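Local coordinates for uncharacterized protein (Bacteroides ovatus, PDB 4DQA), which is of unknown function but probably binds carbohydrate, pairing an N-terminal beta-sandwich domain with a concanavalin A-like lectin domain, at residues A[45-50]-A[88-93]. Residues are numbered along the deposited sequence; the frame is centred on the assembly and turned at random.
Sequences VSYSVA and LYADNI
Buried apolar packing with one bridging water joins Y47 and V45 to A90 and I93 in the N-terminal domain, an E-set-like beta sandwich. V45 and Y47 lie on strand 43-49 of one sheet; A90 belongs to the connection that leaves strand 80-83 of that same sheet, and I93 opens strand 93-97 of the other. The contact thus sits where the chain crosses from sheet to sheet, in the interior between them, and no direct hydrogen bond links the two segments.

Y47 does most of the reaching. With CG anti to its carbonyl carbon (chi1 -58°), the ring runs back along the strand beside V45, and its CE2 meets CG1 of I93 at 3.9 Å, the ring lying obliquely to the isoleucine side chain. I93 places CG1 there by the same choice of first torsion (chi1 -74°). On the loop side, the methyl of A90 packs beside the phenol: CB lies 4.0 Å from OH of Y47 and 4.3 Å from CG2 of V45. L31 of strand 27-35 and V115 of strand 107-117 also touch the tyrosine, one from each sheet.

The phenol oxygen has two polar partners: it is hydrogen-bonded to OG of S33 and also donates to a bridging water, while O of D91, which is hydrogen-bonded to OG of S81 as well, accepts from that water. The bridge is short in both halves: 2.6 Å from Y47 OH to the water oxygen, and 2.7 Å from the water oxygen to O of D91.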
ATOM      1  N   VAL A  45     -26.267  27.946 -18.779  1.00 16.73           N
ATOM      2  CA  VAL A  45     -25.929  26.726 -18.042  1.00 17.00           C
ATOM      3  C   VAL A  45     -25.286  27.057 -16.716  1.00 14.83           C
ATOM      4  O   VAL A  45     -24.880  28.199 -16.452  1.00 16.24           O
ATOM      5  CB  VAL A  45     -24.995  25.790 -18.854  1.00 17.45           C
ATOM      6  CG1 VAL A  45     -25.631  25.372 -20.179  1.00 17.92           C
ATOM      7  CG2 VAL A  45     -23.615  26.432 -19.076  1.00 20.33           C
ATOM      8  N   SER A  46     -25.228  26.066 -15.846  1.00 15.23           N
ATOM      9  CA  SER A  46     -24.479  26.221 -14.615  1.00 13.78           C
ATOM     10  C   SER A  46     -23.953  24.880 -14.176  1.00 14.56           C
ATOM     11  O   SER A  46     -24.325  23.841 -14.731  1.00 14.56           O
ATOM     12  CB  SER A  46     -25.318  26.853 -13.514  1.00 14.82           C
ATOM     13  OG  SER A  46     -26.317  25.948 -13.039  1.00 14.92           O
ATOM     14  N   TYR A  47     -23.093  24.900 -13.177  1.00 13.69           N
ATOM     15  CA  TYR A  47     -22.395  23.695 -12.759  1.00 12.69           C
ATOM     16  C   TYR A  47     -22.422  23.503 -11.262  1.00 15.30           C
ATOM     17  O   TYR A  47     -22.532  24.458 -10.481  1.00 15.32           O
ATOM     18  CB  TYR A  47     -20.936  23.754 -13.238  1.00 13.33           C
ATOM     19  CG  TYR A  47     -20.802  23.918 -14.733  1.00 12.87           C
ATOM     20  CD1 TYR A  47     -20.943  22.819 -15.579  1.00 13.79           C
ATOM     21  CD2 TYR A  47     -20.556  25.156 -15.317  1.00 15.57           C
ATOM     22  CE1 TYR A  47     -20.853  22.954 -16.940  1.00 14.94           C
ATOM     23  CE2 TYR A  47     -20.447  25.292 -16.689  1.00 15.99           C
ATOM     24  CZ  TYR A  47     -20.600  24.184 -17.494  1.00 15.03           C
ATOM     25  OH  TYR A  47     -20.490  24.327 -18.868  1.00 16.95           O
ATOM     26  N   SER A  48     -22.264  22.255 -10.855  1.00 15.38           N
ATOM     27  CA  SER A  48     -22.121  21.939  -9.447  1.00 15.78           C
ATOM     28  C   SER A  48     -21.324  20.661  -9.297  1.00 15.68           C
ATOM     29  O   SER A  48     -21.184  19.893 -10.245  1.00 17.33           O
ATOM     30  CB  SER A  48     -23.478  21.748  -8.794  1.00 17.36           C
ATOM     31  OG  SER A  48     -24.154  20.624  -9.358  1.00 18.42           O
ATOM     32  N   VAL A  49     -20.796  20.424  -8.108  1.00 16.93           N
ATOM     33  CA  VAL A  49     -20.158  19.135  -7.828  1.00 17.31           C
ATOM     34  C   VAL A  49     -21.253  18.124  -7.586  1.00 17.83           C
ATOM     35  O   VAL A  49     -22.204  18.371  -6.834  1.00 18.20           O
ATOM     36  CB  VAL A  49     -19.244  19.237  -6.622  1.00 19.02           C
ATOM     37  CG1 VAL A  49     -18.650  17.868  -6.264  1.00 21.27           C
ATOM     38  CG2 VAL A  49     -18.148  20.273  -6.871  1.00 22.34           C
ATOM     39  N   ALA A  50     -21.180  16.990  -8.267  1.00 16.22           N
ATOM     40  CA  ALA A  50     -22.201  15.978  -8.145  1.00 17.04           C
ATOM     41  C   ALA A  50     -22.173  15.291  -6.778  1.00 18.39           C
ATOM     42  O   ALA A  50     -21.189  15.351  -6.061  1.00 20.54           O
ATOM     43  CB  ALA A  50     -22.030  14.926  -9.232  1.00 19.75           C
ATOM     44  N   LEU A  88     -22.198  25.567 -30.360  1.00 28.06           N
ATOM     45  CA  LEU A  88     -22.449  24.313 -29.662  1.00 28.20           C
ATOM     46  C   LEU A  88     -21.853  24.302 -28.256  1.00 31.12           C
ATOM     47  O   LEU A  88     -22.451  23.738 -27.339  1.00 28.01           O
ATOM     48  CB  LEU A  88     -21.876  23.136 -30.435  1.00 29.14           C
ATOM     49  CG  LEU A  88     -22.475  22.864 -31.813  1.00 37.28           C
ATOM     50  CD1 LEU A  88     -21.692  21.768 -32.524  1.00 39.02           C
ATOM     51  CD2 LEU A  88     -23.928  22.475 -31.684  1.00 37.39           C
ATOM     52  N   TYR A  89     -20.665  24.885 -28.096  1.00 26.04           N
ATOM     53  CA  TYR A  89     -19.919  24.747 -26.840  1.00 27.07           C
ATOM     54  C   TYR A  89     -20.049  25.965 -25.952  1.00 23.83           C
ATOM     55  O   TYR A  89     -19.992  27.123 -26.416  1.00 24.33           O
ATOM     56  CB  TYR A  89     -18.438  24.504 -27.095  1.00 27.97           C
ATOM     57  CG  TYR A  89     -18.168  23.230 -27.832  1.00 27.47           C
ATOM     58  CD1 TYR A  89     -17.994  22.038 -27.151  1.00 31.17           C
ATOM     59  CD2 TYR A  89     -18.108  23.220 -29.213  1.00 33.41           C
ATOM     60  CE1 TYR A  89     -17.754  20.863 -27.832  1.00 34.09           C
ATOM     61  CE2 TYR A  89     -17.875  22.055 -29.905  1.00 35.79           C
ATOM     62  CZ  TYR A  89     -17.697  20.879 -29.209  1.00 37.17           C
ATOM     63  OH  TYR A  89     -17.459  19.710 -29.885  1.00 40.94           O
ATOM     64  N   ALA A  90     -20.210  25.700 -24.665  1.00 20.10           N
ATOM     65  CA  ALA A  90     -20.347  26.765 -23.696  1.00 18.19           C
ATOM     66  C   ALA A  90     -19.039  27.504 -23.524  1.00 20.15           C
ATOM     67  O   ALA A  90     -17.952  26.937 -23.664  1.00 23.51           O
ATOM     68  CB  ALA A  90     -20.790  26.198 -22.344  1.00 20.11           C
ATOM     69  N   ASP A  91     -19.155  28.774 -23.158  1.00 22.30           N
ATOM     70  CA  ASP A  91     -17.974  29.513 -22.765  1.00 22.06           C
ATOM     71  C   ASP A  91     -17.314  28.799 -21.594  1.00 21.12           C
ATOM     72  O   ASP A  91     -17.980  28.322 -20.657  1.00 20.22           O
ATOM     73  CB  ASP A  91     -18.321  30.933 -22.364  1.00 22.24           C
ATOM     74  CG  ASP A  91     -18.780  31.788 -23.542  1.00 27.22           C
ATOM     75  OD1 ASP A  91     -18.604  31.388 -24.707  1.00 30.42           O
ATOM     76  OD2 ASP A  91     -19.329  32.869 -23.271  1.00 33.81           O
ATOM     77  N   ASN A  92     -15.997  28.729 -21.652  1.00 19.88           N
ATOM     78  CA  ASN A  92     -15.238  27.986 -20.681  1.00 21.53           C
ATOM     79  C   ASN A  92     -15.347  28.528 -19.260  1.00 20.91           C
ATOM     80  O   ASN A  92     -15.393  29.753 -19.012  1.00 20.80           O
ATOM     81  CB  ASN A  92     -13.770  28.003 -21.093  1.00 23.18           C
ATOM     82  CG  ASN A  92     -12.922  27.102 -20.238  1.00 28.80           C
ATOM     83  OD1 ASN A  92     -13.074  25.881 -20.269  1.00 28.34           O
ATOM     84  ND2 ASN A  92     -12.021  27.694 -19.467  1.00 24.76           N
ATOM     85  N   ILE A  93     -15.373  27.602 -18.322  1.00 20.98           N
ATOM     86  CA  ILE A  93     -15.238  27.882 -16.908  1.00 18.96           C
ATOM     87  C   ILE A  93     -13.941  27.245 -16.434  1.00 19.88           C
ATOM     88  O   ILE A  93     -13.592  26.159 -16.889  1.00 22.09           O
ATOM     89  CB  ILE A  93     -16.420  27.234 -16.149  1.00 27.23           C
ATOM     90  CG1 ILE A  93     -17.675  28.050 -16.422  1.00 29.44           C
ATOM     91  CG2 ILE A  93     -16.114  27.043 -14.669  1.00 31.95           C
ATOM     92  CD1 ILE A  93     -17.576  29.425 -16.004  1.00 37.40           C
TER
HETATM   93  O   HOH W   1     -18.474  25.886 -19.524  1.00 17.49           O